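Local coordinates for protein cellulase (glycosyl hydrolase family 5) (Bacteroides ovatus, PDB 3ZMR) that cleaves the beta-1,4-glucan backbone of xyloglucan internally, with retention of configuration, to release xyloglucan oligosaccharides in the human gut, at residues V128-T131 and F132-V135; H216-G219 and G220-N223; A200-A203 and A204-G208. One frame throughout, in Å; residues are numbered along the deposited sequence.

Contact 1 (V128-T131 and F132-V135); sequences VGNT and FEAV. With BGC (beta-D-glucopyranose), chain C; BGC (beta-D-glucopyranose), chain B.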
# COMPACT_ATOMS: atom_id res chain seq x y z
N VAL A 128 -1.41 -15.30 5.99
CA VAL A 128 -0.96 -16.07 7.16
C VAL A 128 -0.95 -15.07 8.33
O VAL A 128 0.09 -14.58 8.79
CB VAL A 128 0.44 -16.70 6.97
CG1 VAL A 128 0.84 -17.55 8.18
CG2 VAL A 128 0.46 -17.57 5.73
N GLY A 129 -2.15 -14.71 8.77
CA GLY A 129 -2.34 -13.68 9.74
C GLY A 129 -2.08 -14.11 11.18
O GLY A 129 -2.06 -15.30 11.52
N ASN A 130 -1.87 -13.10 12.02
CA ASN A 130 -1.61 -13.26 13.47
C ASN A 130 -0.47 -14.22 13.75
O ASN A 130 -0.49 -15.03 14.70
CB ASN A 130 -2.87 -13.68 14.22
CG ASN A 130 -3.82 -12.53 14.47
OD1 ASN A 130 -3.68 -11.42 13.95
ND2 ASN A 130 -4.87 -12.82 15.26
N THR A 131 0.57 -14.07 12.95
CA THR A 131 1.71 -14.98 12.98
C THR A 131 3.03 -14.20 13.04
O THR A 131 3.40 -13.75 14.13
CB THR A 131 1.59 -16.05 11.88
OG1 THR A 131 0.27 -16.64 11.94
CG2 THR A 131 2.63 -17.15 12.05
N PHE A 132 3.72 -13.95 11.92
CA PHE A 132 4.98 -13.21 12.00
C PHE A 132 4.81 -11.77 12.47
O PHE A 132 5.80 -11.17 12.94
CB PHE A 132 5.80 -13.26 10.71
CG PHE A 132 6.53 -14.55 10.53
CD1 PHE A 132 7.67 -14.84 11.29
CD2 PHE A 132 6.11 -15.49 9.62
CE1 PHE A 132 8.35 -16.04 11.12
CE2 PHE A 132 6.78 -16.69 9.44
CZ PHE A 132 7.90 -16.97 10.20
N GLU A 133 3.61 -11.20 12.39
CA GLU A 133 3.37 -9.86 12.88
C GLU A 133 2.89 -9.82 14.37
O GLU A 133 2.67 -8.76 14.92
CB GLU A 133 2.36 -9.11 12.01
CG GLU A 133 0.88 -9.37 12.28
CD GLU A 133 0.29 -10.64 11.74
OE1 GLU A 133 0.98 -11.68 11.58
OE2 GLU A 133 -0.96 -10.60 11.48
N ALA A 134 2.71 -11.00 14.97
CA ALA A 134 2.25 -11.09 16.37
C ALA A 134 3.31 -10.48 17.33
O ALA A 134 4.49 -10.83 17.32
CB ALA A 134 2.00 -12.54 16.73
N VAL A 135 2.84 -9.53 18.13
CA VAL A 135 3.68 -8.83 19.10
C VAL A 135 2.90 -8.73 20.43
O VAL A 135 1.69 -8.56 20.44
CB VAL A 135 4.09 -7.41 18.62
CG1 VAL A 135 5.12 -7.51 17.50
CG2 VAL A 135 2.87 -6.57 18.22
C2 BGC C . -6.91 -9.71 13.89
C3 BGC C . -7.01 -9.89 15.41
C4 BGC C . -5.77 -9.28 16.08
C5 BGC C . -5.60 -7.86 15.58
C6 BGC C . -4.40 -7.12 16.14
C1 BGC C . -6.65 -8.26 13.51
O2 BGC C . -8.14 -10.16 13.31
O3 BGC C . -7.13 -11.26 15.81
O4 BGC C . -5.91 -9.18 17.50
O5 BGC C . -5.47 -7.85 14.17
O6 BGC C . -4.75 -5.76 16.10
C2 BGC B . -4.88 -9.27 19.65
C3 BGC B . -3.97 -10.07 20.58
C4 BGC B . -4.39 -11.55 20.59
C5 BGC B . -4.57 -12.07 19.16
C6 BGC B . -5.08 -13.49 19.11
C1 BGC B . -4.99 -9.93 18.29
O2 BGC B . -4.41 -7.93 19.53
O3 BGC B . -4.00 -9.44 21.89
O4 BGC B . -3.41 -12.41 21.20
O5 BGC B . -5.47 -11.26 18.43
O6 BGC B . -6.37 -13.56 19.72
O HOH W 1 2.73 -13.89 9.21
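A type I beta turn from Thr-131 to Ala-134 sits in the loop after strand 125-127, the first strand of the (beta/alpha)8 barrel of this family 5 enzyme, where it borders the substrate cleft. The turn is closed by Ala-134 N bonding to Thr-131 O at 3.0 Å. The side chain of Glu-133, inside the turn, folds back on the chain before it: CG lies between its own backbone N and carbonyl carbon (chi1 83°), and a second bend at CG brings the carboxylate to two successive backbone N-H groups. Asn-130 N meets OE2 of Glu-133 on the syn side but tilted from the carboxylate plane, at 2.7 Å, and Thr-131 N approaches OE1 of Glu-133 from above that plane, at 2.8 Å. Within the loop, Thr-131 OG1 donates to Gly-129 O at 2.7 Å. A water bridges Val-128 O and Phe-132 N. Outward, the Asn-130 amide donates through ND2 to O3 of a chain C glucose, 2.8 Å away with an N-H...O angle of 164°. Each oxygen of the buried Glu-133 carboxylate thus receives a backbone N-H, which probably helps to offset its charge and to hold the loop that carries Asn-130.

Contact 2 (H216-G219 and G220-N223); sequences HWEG and GWLN. With XYS (alpha-D-xylopyranose), chain D; GLC (alpha-D-glucopyranose), chain L; BGC (beta-D-glucopyranose), chain E.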
# COMPACT_ATOMS: atom_id res chain seq x y z
N HIS A 216 4.19 -4.69 9.31
CA HIS A 216 2.80 -4.60 9.70
C HIS A 216 2.67 -3.57 10.83
O HIS A 216 3.59 -2.78 11.08
CB HIS A 216 2.28 -5.98 10.11
CG HIS A 216 0.81 -6.20 9.91
ND1 HIS A 216 0.26 -6.31 8.66
CD2 HIS A 216 -0.22 -6.35 10.79
CE1 HIS A 216 -1.04 -6.54 8.77
NE2 HIS A 216 -1.36 -6.59 10.06
N TRP A 217 1.55 -3.60 11.54
CA TRP A 217 1.23 -2.64 12.60
C TRP A 217 2.30 -2.57 13.69
O TRP A 217 2.78 -1.51 14.05
CB TRP A 217 -0.11 -3.05 13.21
CG TRP A 217 -0.52 -2.27 14.44
CD1 TRP A 217 -0.92 -0.95 14.51
CD2 TRP A 217 -0.54 -2.77 15.79
NE1 TRP A 217 -1.18 -0.60 15.83
CE2 TRP A 217 -0.99 -1.71 16.61
CE3 TRP A 217 -0.29 -4.02 16.36
CZ2 TRP A 217 -1.17 -1.86 17.98
CZ3 TRP A 217 -0.46 -4.16 17.74
CH2 TRP A 217 -0.89 -3.11 18.51
N GLU A 218 2.63 -3.74 14.23
CA GLU A 218 3.67 -3.91 15.28
C GLU A 218 3.73 -2.78 16.33
O GLU A 218 4.78 -2.19 16.61
CB GLU A 218 5.04 -4.23 14.69
CG GLU A 218 5.65 -3.18 13.79
CD GLU A 218 7.12 -3.44 13.51
OE1 GLU A 218 7.58 -4.59 13.68
OE2 GLU A 218 7.81 -2.47 13.10
N GLY A 219 2.57 -2.51 16.93
CA GLY A 219 2.44 -1.54 18.00
C GLY A 219 2.05 -0.13 17.61
O GLY A 219 1.70 0.69 18.47
N GLY A 220 2.11 0.16 16.30
CA GLY A 220 1.57 1.42 15.78
C GLY A 220 2.57 2.57 15.68
O GLY A 220 2.17 3.73 15.51
N TRP A 221 3.88 2.29 15.75
CA TRP A 221 4.87 3.38 15.69
C TRP A 221 4.77 4.26 14.46
O TRP A 221 5.15 5.42 14.52
CB TRP A 221 6.28 2.84 15.78
CG TRP A 221 6.72 1.96 14.65
CD1 TRP A 221 6.62 0.59 14.57
CD2 TRP A 221 7.31 2.40 13.40
NE1 TRP A 221 7.11 0.15 13.36
CE2 TRP A 221 7.56 1.23 12.63
CE3 TRP A 221 7.69 3.64 12.89
CZ2 TRP A 221 8.12 1.29 11.34
CZ3 TRP A 221 8.28 3.68 11.62
CH2 TRP A 221 8.52 2.52 10.88
N LEU A 222 4.28 3.71 13.34
CA LEU A 222 4.22 4.47 12.08
C LEU A 222 3.00 5.40 12.03
O LEU A 222 2.88 6.24 11.15
CB LEU A 222 4.25 3.54 10.86
CG LEU A 222 4.50 4.18 9.50
CD1 LEU A 222 5.75 5.04 9.42
CD2 LEU A 222 4.50 3.10 8.43
N ASN A 223 2.09 5.25 12.99
CA ASN A 223 0.81 5.94 12.96
C ASN A 223 0.85 7.36 13.49
O ASN A 223 0.06 7.75 14.37
CB ASN A 223 -0.26 5.11 13.69
CG ASN A 223 -0.62 3.84 12.94
OD1 ASN A 223 -0.39 3.72 11.73
ND2 ASN A 223 -1.16 2.86 13.66
C1 XYS D . -3.59 -4.95 16.12
C2 XYS D . -4.07 -3.61 16.74
C3 XYS D . -5.00 -2.96 15.72
C4 XYS D . -4.35 -2.83 14.35
C5 XYS D . -3.75 -4.15 13.84
O2 XYS D . -4.78 -3.73 18.01
O3 XYS D . -5.42 -1.65 16.13
O4 XYS D . -5.35 -2.39 13.44
O5 XYS D . -2.95 -4.74 14.86
C1 GLC L . -6.61 -5.12 9.41
C2 GLC L . -5.25 -5.35 10.07
C3 GLC L . -5.17 -6.71 10.75
C4 GLC L . -6.38 -6.81 11.70
C5 GLC L . -7.67 -6.43 10.97
C6 GLC L . -8.93 -6.52 11.84
O2 GLC L . -4.25 -5.17 9.10
O3 GLC L . -3.90 -6.91 11.40
O4 GLC L . -6.43 -8.15 12.11
O5 GLC L . -7.57 -5.13 10.43
O6 GLC L . -9.44 -7.83 11.68
C2 BGC E . -5.18 -5.15 10.04
C3 BGC E . -5.22 -6.54 10.68
C4 BGC E . -6.47 -6.75 11.53
C5 BGC E . -7.64 -6.39 10.61
C6 BGC E . -8.97 -6.63 11.31
C1 BGC E . -6.47 -4.64 9.37
O2 BGC E . -4.13 -5.11 9.07
O3 BGC E . -4.04 -6.72 11.48
O4 BGC E . -6.49 -8.11 12.07
O5 BGC E . -7.58 -5.01 10.20
O6 BGC E . -8.89 -6.01 12.60
O HOH W 2 3.05 0.93 12.65
O HOH W 3 5.44 0.15 17.77
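Glu-218 and Trp-221 both place CG between backbone N and carbonyl carbon, with chi1 of 62° and 64°, and these torsions, with the turn between them, bring carboxylate and indole N-H together. Glu-218 then runs extended beyond CG, and its OE2 accepts the N-H of Trp-221 NE1 on the anti lone pair at 2.7 Å, with the carboxylate and ring planes 55° apart. Ser-178 OG also bonds to OE2, and Tyr-177 N to OE1, so the acid is gripped from both oxygens. The indole of Trp-217 lies against the following glycines: Gly-219 N and Gly-220 N sit over one face, both offset toward the rim, with Gly-220 N 3.4 Å from NE1 of Trp-217. The loop follows strand 210-214, the third barrel strand, and is built from two successive beta turns, type I' from Trp-217 to Gly-220 and type I from Gly-220 to Asn-223. Gly-220 N bonds to Trp-217 O at 2.9 Å to close the first. Both Gly-219 and Gly-220 have positive phi, and a side chain on Gly-220 would run into Gly-219 O and press on the indole. On the opposite face of Trp-217 lies the substrate: a xylose rests against it with C2 over the ring centre, 3.6 Å from CE2 of Trp-217. With an alanine in place of Trp-217, the xylose would probably lose its aromatic platform, and the Gly-219 and Gly-220 backbone its cover. Asn-223 ND2 reaches the edge of the same indole, 3.9 Å from CD1 of Trp-217, while bonding to Asp-266. Beside the xylose, His-216 NE2 donates to O3 of the neighbouring glucose, modelled as overlapping alpha and beta forms, at 2.9 Å in the alpha and 3.0 Å in the beta form.

Contact 3 (A200-A203 and A204-G208); sequences AVKA and ALDAG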
# COMPACT_ATOMS: atom_id res chain seq x y z
N ALA A 200 10.32 -19.09 6.02
CA ALA A 200 8.89 -19.17 5.68
C ALA A 200 8.65 -18.70 4.25
O ALA A 200 7.89 -19.30 3.50
CB ALA A 200 8.07 -18.35 6.66
N VAL A 201 9.31 -17.62 3.86
CA VAL A 201 9.20 -17.11 2.49
C VAL A 201 9.67 -18.19 1.49
O VAL A 201 9.00 -18.48 0.51
CB VAL A 201 10.00 -15.81 2.32
CG1 VAL A 201 10.16 -15.47 0.84
CG2 VAL A 201 9.34 -14.68 3.10
N LYS A 202 10.83 -18.80 1.77
CA LYS A 202 11.36 -19.85 0.91
C LYS A 202 10.37 -21.04 0.80
O LYS A 202 10.10 -21.57 -0.30
CB LYS A 202 12.73 -20.32 1.43
CG LYS A 202 13.42 -21.31 0.52
CD LYS A 202 14.78 -21.75 1.05
CE LYS A 202 15.52 -22.58 0.01
NZ LYS A 202 14.74 -23.76 -0.47
N ALA A 203 9.81 -21.46 1.93
CA ALA A 203 8.82 -22.57 1.92
C ALA A 203 7.59 -22.23 1.06
O ALA A 203 7.10 -23.04 0.29
CB ALA A 203 8.41 -22.91 3.34
N ALA A 204 7.12 -20.98 1.18
CA ALA A 204 5.95 -20.55 0.41
C ALA A 204 6.27 -20.52 -1.10
O ALA A 204 5.48 -20.95 -1.94
CB ALA A 204 5.48 -19.19 0.89
N LEU A 205 7.42 -19.96 -1.43
CA LEU A 205 7.84 -19.92 -2.82
C LEU A 205 8.03 -21.32 -3.41
O LEU A 205 7.65 -21.61 -4.55
CB LEU A 205 9.13 -19.12 -2.95
CG LEU A 205 9.00 -17.59 -2.75
CD1 LEU A 205 10.39 -16.98 -2.62
CD2 LEU A 205 8.20 -16.89 -3.84
N ASP A 206 8.67 -22.18 -2.63
CA ASP A 206 8.90 -23.57 -3.08
C ASP A 206 7.60 -24.36 -3.31
O ASP A 206 7.55 -25.27 -4.13
CB ASP A 206 9.83 -24.33 -2.13
CG ASP A 206 11.28 -23.80 -2.12
OD1 ASP A 206 11.67 -23.02 -3.00
OD2 ASP A 206 12.04 -24.21 -1.22
N ALA A 207 6.54 -23.98 -2.58
CA ALA A 207 5.20 -24.54 -2.76
C ALA A 207 4.48 -24.03 -4.00
O ALA A 207 3.41 -24.49 -4.33
CB ALA A 207 4.36 -24.30 -1.51
N GLY A 208 5.07 -23.04 -4.65
CA GLY A 208 4.53 -22.55 -5.91
C GLY A 208 3.68 -21.30 -5.77
O GLY A 208 2.94 -20.96 -6.68
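Lys-202 and Asp-206, one helical turn apart, join in a salt bridge on the exposed flank of the helix. The lysine stays extended through its first three torsions and turns only at the last (chi4 -55°), which swings NZ over to the syn lone pair of Asp-206 OD2 at 2.8 Å. Asp-206 meets it with CG anti to its own carbonyl carbon (chi1 -67°). A second pair at the same spacing, Val-201 and Leu-205, points the same way with side chains alongside each other, and CG1 of Val-201 touches CD1 of Leu-205 at 3.8 Å. These belong to helix 191-206, which links the second and third strands of the barrel in a beta-alpha-beta crossover. Val-201, Ala-204 and Leu-205 pack on strand 210-214, whereas Ala-203, Ala-204 and Ala-207 meet Phe-160 of helix 157-165. Regular backbone bonds accompany these pairs, among them Leu-205 N to Val-201 O at 2.9 Å and Asp-206 N to Lys-202 O at 2.8 Å. The helix ends in a Schellman motif: Gly-208 takes a positive phi of 98°, where a side chain would jam against the preceding carbonyl, and its N bonds to Leu-205 O at 3.0 Å.

From the N terminus the contacts follow in series, none nesting in or crossing another: contact 1 shapes the loop after the first barrel strand, contact 3 ends the helix between the second and third strands, and contact 2 shapes the loop after the third. Contact 1 touches both others. Inward, CG of Glu-133 packs on CD2 of His-216 at 3.5 Å and Val-135 rests against Trp-217 and Glu-218, which joins the two substrate-lining loops. Outward, Phe-132 reaches helix 191-206, its CE2 meeting CB of Ala-200 at 3.5 Å. Contacts 2 and 3 stay apart, about 13 Å between nearest atoms, and strand 210-214 connects them along the chain.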